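Long-range contacts in serine racemase (Enterococcus faecalis, PDB 4ECL), which belongs to the alanine racemase family and has a cytoplasmic part that pairs a TIM-barrel domain with a second, mainly beta domain: residues V154-D165 with I196-G206; I81-P89 with L100-Y109. One frame throughout, in Å; residues are numbered along the deposited sequence.

How the contacts relate
Each contact joins the two strands of one beta-alpha-beta unit, and both units belong to the same parallel barrel sheet, met one after the other along the chain. From the N terminus, contact 2 comes first: strand 80-83 leads through the short helix 92-97 to strand 101-104, a small loop that is closed before contact 1 opens. Strand 120-127 then separates the two units, pairing with 101-104 on one side and 152-158 on the other. Contact 1 closes the longer loop, in which helix 169-191 carries the chain from strand 152-158 to 198-200. The loops neither nest nor cross. The centres of the two contacts lie about 15 Å apart, and the contacts touch inside the barrel, where Phe158 CZ packs 3.5 Å from Thr103 OG1.

Contact 1. Residues V154-D165 with I196-G206; sequences VAGIFTHLCAAD and IPKVHIQSSYG. With SO4 (sulfate ion), chain G.
Ile157 CG2 is the apolar centre, lying 3.8 Å from Pro197 CG and 4.2 Å from Val199 CG2. On the sheet face of Phe158 and His200, the side chains lie side by side, pointing the same way, their ring planes only 8° apart but slid so far that they barely overlap. What sits over the imidazole is Phe158 CB, 3.3 Å from the His200 ring centroid, a CH-pi contact. Both side chains have CG between the backbone N and the carbonyl carbon (chi1 75° and 49°), which carries them the same way. His200 is held at both nitrogens, ND1 by Arg219 and NE2 by His123, fixing the turn of its ring.

Parallel strand bonds join the backbones, the shortest from Ile157 N to Lys198 O at 2.9 Å. Beyond the strands a water bridges the chains, accepting from Leu161 N (2.8 Å) and donating to Ile201 O. Farther out, Asp165 CB packs over one face of Tyr205. At the polar edge the start of helix 204-209 meets a sulfate: its O2 takes bonds from Ser204 N and from Ser204 OG (2.6 Å), while Tyr42, Gly221 and Val222 also bind the ion.

The paired strands are joined by the right-handed beta-alpha-beta crossover usual in a TIM barrel, made through helix 169-191. Its Phe182 packs against Thr159 and Val199, and strand 120-127 flanks strand 152-158 on its other edge.

Contact 2. Residues I81-P89 with L100-Y109; sequences ILILGYTSP and LTQTLIDYRY
Gln102 starts out extended, CG anti to the backbone N (chi1 176°), then bends at chi2 (62°), swinging its amide across to the loop after strand 80-83. There Gln102 OE1 accepts from Thr87 OG1 at 2.6 Å, the hydroxyl tilted out of the carbonyl plane. Gln102 NE2 gives to Gly85 O at 2.8 Å and to Thr103 O of its own strand, both partners near the amide plane, so three bonds fix the rotation of this buried group.

Tyr109, its CG likewise opposite the backbone N, reaches the same loop from helix 107-114: its OH donates to a lone pair of Thr87 O (2.6 Å) in the carbonyl plane. The Tyr86 ring meets the Tyr109 ring obliquely, planes at 56°, and takes Ile105 CD1 at its edge. At the strand end Ile83 O is gripped twice by Thr103, through N and through OG1 (2.7 Å). Nearer the start of the strands the contact is apolar, with Ile83 CD1 3.8 Å from Leu100 CB.

In this beta-alpha-beta unit of the TIM barrel, Leu95 of helix 92-97 packs on Ile83, Thr87 and Gln102. Strand 120-127 continues the sheet beyond 101-104, while Val252 of the second subunit packs on Tyr86 and Ile105.

Contact 1. Residues V154-D165 with I196-G206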
loop_
_atom_site.group_PDB
_atom_site.type_symbol
_atom_site.label_atom_id
_atom_site.label_comp_id
_atom_site.label_asym_id
_atom_site.label_seq_id
_atom_site.Cartn_x
_atom_site.Cartn_y
_atom_site.Cartn_z
ATOM N N VAL A 154 28.434 21.052 -5.400
ATOM C CA VAL A 154 27.775 20.282 -6.448
ATOM C C VAL A 154 28.695 19.154 -6.918
ATOM O O VAL A 154 29.752 19.395 -7.506
ATOM C CB VAL A 154 27.320 21.178 -7.608
ATOM C CG1 VAL A 154 26.532 20.389 -8.621
ATOM C CG2 VAL A 154 26.472 22.301 -7.069
ATOM N N ALA A 155 28.292 17.921 -6.624
ATOM C CA ALA A 155 29.122 16.745 -6.875
ATOM C C ALA A 155 28.610 15.950 -8.074
ATOM O O ALA A 155 29.228 14.980 -8.509
ATOM C CB ALA A 155 29.178 15.859 -5.621
ATOM N N GLY A 156 27.469 16.368 -8.606
ATOM C CA GLY A 156 26.927 15.734 -9.785
ATOM C C GLY A 156 25.857 16.544 -10.472
ATOM O O GLY A 156 25.360 17.545 -9.948
ATOM N N ILE A 157 25.502 16.110 -11.668
ATOM C CA ILE A 157 24.474 16.773 -12.445
ATOM C C ILE A 157 23.760 15.676 -13.218
ATOM O O ILE A 157 24.400 14.768 -13.740
ATOM C CB ILE A 157 25.078 17.851 -13.382
ATOM C CG1 ILE A 157 24.054 18.321 -14.406
ATOM C CG2 ILE A 157 26.308 17.338 -14.078
ATOM C CD1 ILE A 157 24.447 19.626 -15.057
ATOM N N PHE A 158 22.437 15.730 -13.266
ATOM C CA PHE A 158 21.702 14.619 -13.840
ATOM C C PHE A 158 20.368 15.000 -14.439
ATOM O O PHE A 158 19.879 16.109 -14.216
ATOM C CB PHE A 158 21.543 13.488 -12.810
ATOM C CG PHE A 158 20.519 13.744 -11.716
ATOM C CD1 PHE A 158 20.832 14.525 -10.609
ATOM C CD2 PHE A 158 19.276 13.132 -11.763
ATOM C CE1 PHE A 158 19.909 14.726 -9.597
ATOM C CE2 PHE A 158 18.342 13.322 -10.750
ATOM C CZ PHE A 158 18.653 14.113 -9.666
ATOM N N THR A 159 19.799 14.071 -15.208
ATOM C CA THR A 159 18.453 14.219 -15.748
ATOM C C THR A 159 17.746 12.860 -15.828
ATOM O O THR A 159 18.374 11.819 -15.652
ATOM C CB THR A 159 18.471 14.925 -17.129
ATOM O OG1 THR A 159 17.142 15.352 -17.484
ATOM C CG2 THR A 159 19.052 14.007 -18.204
ATOM N N HIS A 160 16.436 12.873 -16.059
ATOM C CA HIS A 160 15.667 11.645 -16.213
ATOM C C HIS A 160 15.097 11.573 -17.619
ATOM O O HIS A 160 14.553 12.559 -18.120
ATOM C CB HIS A 160 14.509 11.594 -15.207
ATOM C CG HIS A 160 14.831 10.858 -13.943
ATOM N ND1 HIS A 160 15.464 11.453 -12.872
ATOM C CD2 HIS A 160 14.606 9.572 -13.579
ATOM C CE1 HIS A 160 15.613 10.568 -11.901
ATOM N NE2 HIS A 160 15.102 9.418 -12.306
ATOM N N LEU A 161 15.208 10.405 -18.249
ATOM C CA LEU A 161 14.619 10.189 -19.567
ATOM C C LEU A 161 13.157 9.775 -19.450
ATOM O O LEU A 161 12.797 8.951 -18.607
ATOM C CB LEU A 161 15.406 9.136 -20.335
ATOM C CG LEU A 161 16.890 9.449 -20.492
ATOM C CD1 LEU A 161 17.642 8.234 -21.083
ATOM C CD2 LEU A 161 17.082 10.700 -21.361
ATOM N N CYS A 162 12.314 10.351 -20.303
ATOM C CA CYS A 162 10.884 10.062 -20.265
ATOM C C CYS A 162 10.500 8.680 -20.751
ATOM O O CYS A 162 9.611 8.052 -20.189
ATOM C CB CYS A 162 10.121 11.084 -21.094
ATOM S SG CYS A 162 10.023 12.676 -20.296
ATOM N N ALA A 163 11.140 8.222 -21.816
ATOM C CA ALA A 163 10.638 7.060 -22.543
ATOM C C ALA A 163 11.756 6.190 -23.100
ATOM O O ALA A 163 11.696 5.745 -24.248
ATOM C CB ALA A 163 9.720 7.522 -23.677
ATOM N N ALA A 164 12.771 5.939 -22.281
ATOM C CA ALA A 164 13.899 5.132 -22.706
ATOM C C ALA A 164 13.462 3.679 -22.869
ATOM O O ALA A 164 14.176 2.872 -23.466
ATOM C CB ALA A 164 15.037 5.240 -21.700
ATOM N N ASP A 165 12.285 3.363 -22.330
ATOM C CA ASP A 165 11.765 2.004 -22.325
ATOM C C ASP A 165 11.004 1.691 -23.602
ATOM O O ASP A 165 10.472 0.593 -23.757
ATOM C CB ASP A 165 10.845 1.788 -21.117
ATOM C CG ASP A 165 9.658 2.742 -21.107
ATOM O OD1 ASP A 165 9.775 3.854 -21.663
ATOM O OD2 ASP A 165 8.606 2.383 -20.542
ATOM N N ILE A 196 33.054 19.893 -15.270
ATOM C CA ILE A 196 31.848 19.109 -15.022
ATOM C C ILE A 196 32.040 18.059 -13.918
ATOM O O ILE A 196 33.046 17.349 -13.895
ATOM C CB ILE A 196 31.383 18.419 -16.329
ATOM C CG1 ILE A 196 31.370 19.424 -17.483
ATOM C CG2 ILE A 196 30.013 17.766 -16.163
ATOM C CD1 ILE A 196 30.494 20.644 -17.233
ATOM N N PRO A 197 31.079 17.968 -12.987
ATOM C CA PRO A 197 31.098 16.896 -11.976
ATOM C C PRO A 197 30.612 15.550 -12.535
ATOM O O PRO A 197 30.534 15.386 -13.756
ATOM C CB PRO A 197 30.128 17.412 -10.914
ATOM C CG PRO A 197 29.154 18.245 -11.681
ATOM C CD PRO A 197 29.978 18.920 -12.762
ATOM N N LYS A 198 30.299 14.598 -11.656
ATOM C CA LYS A 198 29.780 13.305 -12.091
ATOM C C LYS A 198 28.443 13.443 -12.813
ATOM O O LYS A 198 27.591 14.253 -12.438
ATOM C CB LYS A 198 29.655 12.344 -10.906
ATOM C CG LYS A 198 30.970 12.136 -10.168
ATOM C CD LYS A 198 30.879 10.999 -9.160
ATOM C CE LYS A 198 32.257 10.629 -8.634
ATOM N NZ LYS A 198 32.217 9.314 -7.927
ATOM N N VAL A 199 28.269 12.647 -13.861
ATOM C CA VAL A 199 27.073 12.718 -14.690
ATOM C C VAL A 199 26.245 11.436 -14.599
ATOM O O VAL A 199 26.797 10.329 -14.610
ATOM C CB VAL A 199 27.458 12.948 -16.162
ATOM C CG1 VAL A 199 26.249 12.821 -17.070
ATOM C CG2 VAL A 199 28.132 14.324 -16.338
ATOM N N HIS A 200 24.923 11.578 -14.523
ATOM C CA HIS A 200 24.056 10.428 -14.732
ATOM C C HIS A 200 22.751 10.788 -15.436
ATOM O O HIS A 200 22.161 11.819 -15.178
ATOM C CB HIS A 200 23.846 9.609 -13.445
ATOM C CG HIS A 200 23.459 10.418 -12.239
ATOM N ND1 HIS A 200 22.193 10.385 -11.695
ATOM C CD2 HIS A 200 24.189 11.235 -11.441
ATOM C CE1 HIS A 200 22.151 11.166 -10.628
ATOM N NE2 HIS A 200 23.348 11.699 -10.457
ATOM N N ILE A 201 22.327 9.920 -16.340
ATOM C CA ILE A 201 21.218 10.180 -17.248
ATOM C C ILE A 201 20.299 8.960 -17.246
ATOM O O ILE A 201 19.085 9.071 -17.437
ATOM C CB ILE A 201 21.779 10.392 -18.687
ATOM C CG1 ILE A 201 22.562 11.700 -18.762
ATOM C CG2 ILE A 201 20.687 10.402 -19.752
ATOM C CD1 ILE A 201 23.532 11.731 -19.940
ATOM N N GLN A 202 20.888 7.788 -17.016
ATOM C CA GLN A 202 20.169 6.525 -17.202
ATOM C C GLN A 202 19.546 5.919 -15.953
ATOM O O GLN A 202 20.153 5.864 -14.872
ATOM C CB GLN A 202 21.086 5.469 -17.829
ATOM C CG GLN A 202 21.686 5.863 -19.161
ATOM C CD GLN A 202 23.063 5.301 -19.324
ATOM O OE1 GLN A 202 24.002 5.740 -18.652
ATOM N NE2 GLN A 202 23.197 4.292 -20.183
ATOM N N SER A 203 18.325 5.441 -16.131
ATOM C CA SER A 203 17.744 4.497 -15.201
ATOM C C SER A 203 17.853 3.121 -15.855
ATOM O O SER A 203 18.651 2.962 -16.783
ATOM C CB SER A 203 16.300 4.882 -14.891
ATOM O OG SER A 203 16.275 6.097 -14.171
ATOM N N SER A 204 17.068 2.138 -15.390
ATOM C CA SER A 204 17.162 0.757 -15.906
ATOM C C SER A 204 17.086 0.658 -17.428
ATOM O O SER A 204 17.933 0.037 -18.056
ATOM C CB SER A 204 16.076 -0.162 -15.308
ATOM O OG SER A 204 16.250 -0.379 -13.913
ATOM N N TYR A 205 16.056 1.238 -18.029
ATOM C CA TYR A 205 15.915 1.131 -19.477
ATOM C C TYR A 205 16.925 2.008 -20.243
ATOM O O TYR A 205 17.181 1.793 -21.434
ATOM C CB TYR A 205 14.472 1.416 -19.901
ATOM C CG TYR A 205 13.533 0.278 -19.574
ATOM C CD1 TYR A 205 13.430 -0.828 -20.414
ATOM C CD2 TYR A 205 12.759 0.300 -18.423
ATOM C CE1 TYR A 205 12.572 -1.886 -20.121
ATOM C CE2 TYR A 205 11.895 -0.750 -18.118
ATOM C CZ TYR A 205 11.806 -1.841 -18.970
ATOM O OH TYR A 205 10.946 -2.883 -18.667
ATOM N N GLY A 206 17.501 2.984 -19.550
ATOM C CA GLY A 206 18.539 3.821 -20.137
ATOM C C GLY A 206 19.768 2.979 -20.421
ATOM O O GLY A 206 20.397 3.093 -21.481
HETATM S S SO4 G . 13.825 2.320 -12.854
HETATM O O1 SO4 G . 13.886 3.667 -12.277
HETATM O O2 SO4 G . 15.184 1.792 -12.984
HETATM O O3 SO4 G . 13.041 1.479 -11.954
HETATM O O4 SO4 G . 13.164 2.374 -14.153
HETATM O O HOH W 1 15.680 6.852 -10.885
HETATM O O HOH W 2 16.515 8.426 -16.749
#

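Contact 2. Residues I81-P89 with L100-Y109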
loop_
_atom_site.group_PDB
_atom_site.type_symbol
_atom_site.label_atom_id
_atom_site.label_comp_id
_atom_site.label_asym_id
_atom_site.label_seq_id
_atom_site.Cartn_x
_atom_site.Cartn_y
_atom_site.Cartn_z
ATOM N N ILE A 81 24.580 8.516 -0.422
ATOM C CA ILE A 81 23.147 8.402 -0.637
ATOM C C ILE A 81 22.647 9.691 -1.296
ATOM O O ILE A 81 22.967 10.784 -0.844
ATOM C CB ILE A 81 22.406 8.210 0.706
ATOM C CG1 ILE A 81 22.951 6.993 1.453
ATOM C CG2 ILE A 81 20.890 8.104 0.488
ATOM C CD1 ILE A 81 22.561 6.953 2.920
ATOM N N LEU A 82 21.873 9.551 -2.366
ATOM C CA LEU A 82 21.281 10.685 -3.057
ATOM C C LEU A 82 19.776 10.720 -2.815
ATOM O O LEU A 82 19.078 9.745 -3.094
ATOM C CB LEU A 82 21.533 10.570 -4.560
ATOM C CG LEU A 82 20.865 11.616 -5.454
ATOM C CD1 LEU A 82 21.354 13.009 -5.060
ATOM C CD2 LEU A 82 21.153 11.332 -6.934
ATOM N N ILE A 83 19.281 11.840 -2.295
ATOM C CA ILE A 83 17.848 12.079 -2.179
ATOM C C ILE A 83 17.357 12.691 -3.472
ATOM O O ILE A 83 17.735 13.821 -3.809
ATOM C CB ILE A 83 17.552 13.040 -1.039
ATOM C CG1 ILE A 83 18.133 12.483 0.255
ATOM C CG2 ILE A 83 16.039 13.287 -0.912
ATOM C CD1 ILE A 83 18.356 13.526 1.287
ATOM N N LEU A 84 16.519 11.949 -4.188
ATOM C CA LEU A 84 16.089 12.316 -5.534
ATOM C C LEU A 84 15.049 13.426 -5.595
ATOM O O LEU A 84 14.890 14.073 -6.635
ATOM C CB LEU A 84 15.517 11.096 -6.242
ATOM C CG LEU A 84 16.481 9.948 -6.457
ATOM C CD1 LEU A 84 15.727 8.722 -6.941
ATOM C CD2 LEU A 84 17.531 10.403 -7.483
ATOM N N GLY A 85 14.325 13.628 -4.500
ATOM C CA GLY A 85 13.241 14.597 -4.484
ATOM C C GLY A 85 13.466 15.773 -3.547
ATOM O O GLY A 85 14.550 15.939 -2.984
ATOM N N TYR A 86 12.432 16.590 -3.378
ATOM C CA TYR A 86 12.524 17.779 -2.542
ATOM C C TYR A 86 12.883 17.427 -1.107
ATOM O O TYR A 86 12.408 16.435 -0.579
ATOM C CB TYR A 86 11.185 18.521 -2.577
ATOM C CG TYR A 86 10.994 19.579 -1.511
ATOM C CD1 TYR A 86 10.426 19.263 -0.283
ATOM C CD2 TYR A 86 11.349 20.906 -1.747
ATOM C CE1 TYR A 86 10.232 20.231 0.688
ATOM C CE2 TYR A 86 11.159 21.884 -0.778
ATOM C CZ TYR A 86 10.597 21.539 0.436
ATOM O OH TYR A 86 10.401 22.501 1.406
ATOM N N THR A 87 13.726 18.240 -0.478
ATOM C CA THR A 87 13.885 18.174 0.969
ATOM C C THR A 87 13.732 19.574 1.530
ATOM O O THR A 87 14.430 20.484 1.097
ATOM C CB THR A 87 15.261 17.648 1.374
ATOM O OG1 THR A 87 15.403 16.293 0.934
ATOM C CG2 THR A 87 15.448 17.707 2.886
ATOM N N SER A 88 12.813 19.751 2.477
ATOM C CA SER A 88 12.634 21.040 3.141
ATOM C C SER A 88 13.960 21.615 3.628
ATOM O O SER A 88 14.686 20.969 4.369
ATOM C CB SER A 88 11.664 20.916 4.322
ATOM O OG SER A 88 11.439 22.193 4.911
ATOM N N PRO A 89 14.279 22.845 3.212
ATOM C CA PRO A 89 15.535 23.460 3.652
ATOM C C PRO A 89 15.618 23.582 5.169
ATOM O O PRO A 89 16.709 23.745 5.717
ATOM C CB PRO A 89 15.488 24.844 3.000
ATOM C CG PRO A 89 14.676 24.632 1.763
ATOM C CD PRO A 89 13.595 23.661 2.196
ATOM N N LEU A 100 23.941 13.334 3.779
ATOM C CA LEU A 100 23.116 12.974 2.643
ATOM C C LEU A 100 23.358 13.943 1.491
ATOM O O LEU A 100 23.572 15.125 1.716
ATOM C CB LEU A 100 21.654 12.983 3.067
ATOM C CG LEU A 100 21.455 12.041 4.262
ATOM C CD1 LEU A 100 20.054 12.146 4.840
ATOM C CD2 LEU A 100 21.773 10.596 3.858
ATOM N N THR A 101 23.347 13.434 0.264
ATOM C CA THR A 101 23.501 14.273 -0.917
ATOM C C THR A 101 22.107 14.664 -1.388
ATOM O O THR A 101 21.242 13.789 -1.533
ATOM C CB THR A 101 24.243 13.522 -2.047
ATOM O OG1 THR A 101 25.504 13.047 -1.559
ATOM C CG2 THR A 101 24.487 14.442 -3.227
ATOM N N GLN A 102 21.885 15.967 -1.603
ATOM C CA GLN A 102 20.561 16.486 -1.947
ATOM C C GLN A 102 20.424 16.859 -3.418
ATOM O O GLN A 102 21.331 17.464 -3.999
ATOM C CB GLN A 102 20.231 17.701 -1.077
ATOM C CG GLN A 102 18.918 18.378 -1.428
ATOM C CD GLN A 102 17.735 17.460 -1.250
ATOM O OE1 GLN A 102 17.645 16.744 -0.253
ATOM N NE2 GLN A 102 16.822 17.463 -2.220
ATOM N N THR A 103 19.296 16.501 -4.029
ATOM C CA THR A 103 19.016 16.952 -5.394
ATOM C C THR A 103 18.585 18.425 -5.410
ATOM O O THR A 103 17.669 18.818 -4.686
ATOM C CB THR A 103 17.899 16.135 -6.049
ATOM O OG1 THR A 103 18.355 14.800 -6.297
ATOM C CG2 THR A 103 17.458 16.776 -7.364
ATOM N N LEU A 104 19.249 19.234 -6.237
ATOM C CA LEU A 104 18.832 20.619 -6.458
ATOM C C LEU A 104 17.706 20.650 -7.487
ATOM O O LEU A 104 17.937 20.514 -8.689
ATOM C CB LEU A 104 20.019 21.469 -6.927
ATOM C CG LEU A 104 21.164 21.509 -5.919
ATOM C CD1 LEU A 104 22.287 22.413 -6.402
ATOM C CD2 LEU A 104 20.639 21.971 -4.558
ATOM N N ILE A 105 16.484 20.835 -7.015
ATOM C CA ILE A 105 15.330 20.669 -7.879
ATOM C C ILE A 105 15.029 21.884 -8.742
ATOM O O ILE A 105 14.389 21.742 -9.786
ATOM C CB ILE A 105 14.080 20.298 -7.082
ATOM C CG1 ILE A 105 13.722 21.425 -6.104
ATOM C CG2 ILE A 105 14.289 18.958 -6.380
ATOM C CD1 ILE A 105 12.318 21.312 -5.532
ATOM N N ASP A 106 15.472 23.062 -8.284
ATOM C CA ASP A 106 15.490 24.293 -9.087
ATOM C C ASP A 106 16.308 25.434 -8.438
ATOM O O ASP A 106 16.813 25.298 -7.323
ATOM C CB ASP A 106 14.075 24.741 -9.497
ATOM C CG ASP A 106 13.315 25.445 -8.380
ATOM O OD1 ASP A 106 13.814 25.534 -7.242
ATOM O OD2 ASP A 106 12.187 25.910 -8.653
ATOM N N TYR A 107 16.443 26.551 -9.141
ATOM C CA TYR A 107 17.285 27.645 -8.658
ATOM C C TYR A 107 16.848 28.228 -7.296
ATOM O O TYR A 107 17.626 28.235 -6.335
ATOM C CB TYR A 107 17.405 28.749 -9.716
ATOM C CG TYR A 107 18.428 29.800 -9.357
ATOM C CD1 TYR A 107 19.767 29.460 -9.190
ATOM C CD2 TYR A 107 18.061 31.123 -9.178
ATOM C CE1 TYR A 107 20.704 30.406 -8.850
ATOM C CE2 TYR A 107 18.991 32.076 -8.838
ATOM C CZ TYR A 107 20.311 31.714 -8.674
ATOM O OH TYR A 107 21.245 32.671 -8.340
ATOM N N ARG A 108 15.611 28.711 -7.223
ATOM C CA ARG A 108 15.029 29.199 -5.970
ATOM C C ARG A 108 15.263 28.239 -4.792
ATOM O O ARG A 108 15.607 28.661 -3.677
ATOM C CB ARG A 108 13.529 29.435 -6.166
ATOM C CG ARG A 108 12.738 29.739 -4.899
ATOM C CD ARG A 108 11.291 30.091 -5.250
ATOM N NE ARG A 108 11.257 31.146 -6.261
ATOM C CZ ARG A 108 11.203 32.445 -5.979
ATOM N NH1 ARG A 108 11.155 32.852 -4.717
ATOM N NH2 ARG A 108 11.187 33.337 -6.961
ATOM N N TYR A 109 15.089 26.947 -5.043
ATOM C CA TYR A 109 15.326 25.950 -4.005
ATOM C C TYR A 109 16.793 25.977 -3.590
ATOM O O TYR A 109 17.118 26.014 -2.395
ATOM C CB TYR A 109 14.943 24.558 -4.498
ATOM C CG TYR A 109 15.259 23.464 -3.505
ATOM C CD1 TYR A 109 14.435 23.232 -2.405
ATOM C CD2 TYR A 109 16.388 22.672 -3.657
ATOM C CE1 TYR A 109 14.729 22.228 -1.491
ATOM C CE2 TYR A 109 16.688 21.673 -2.752
ATOM C CZ TYR A 109 15.858 21.453 -1.673
ATOM O OH TYR A 109 16.179 20.459 -0.776
HETATM O O HOH W 3 25.722 11.153 0.640
#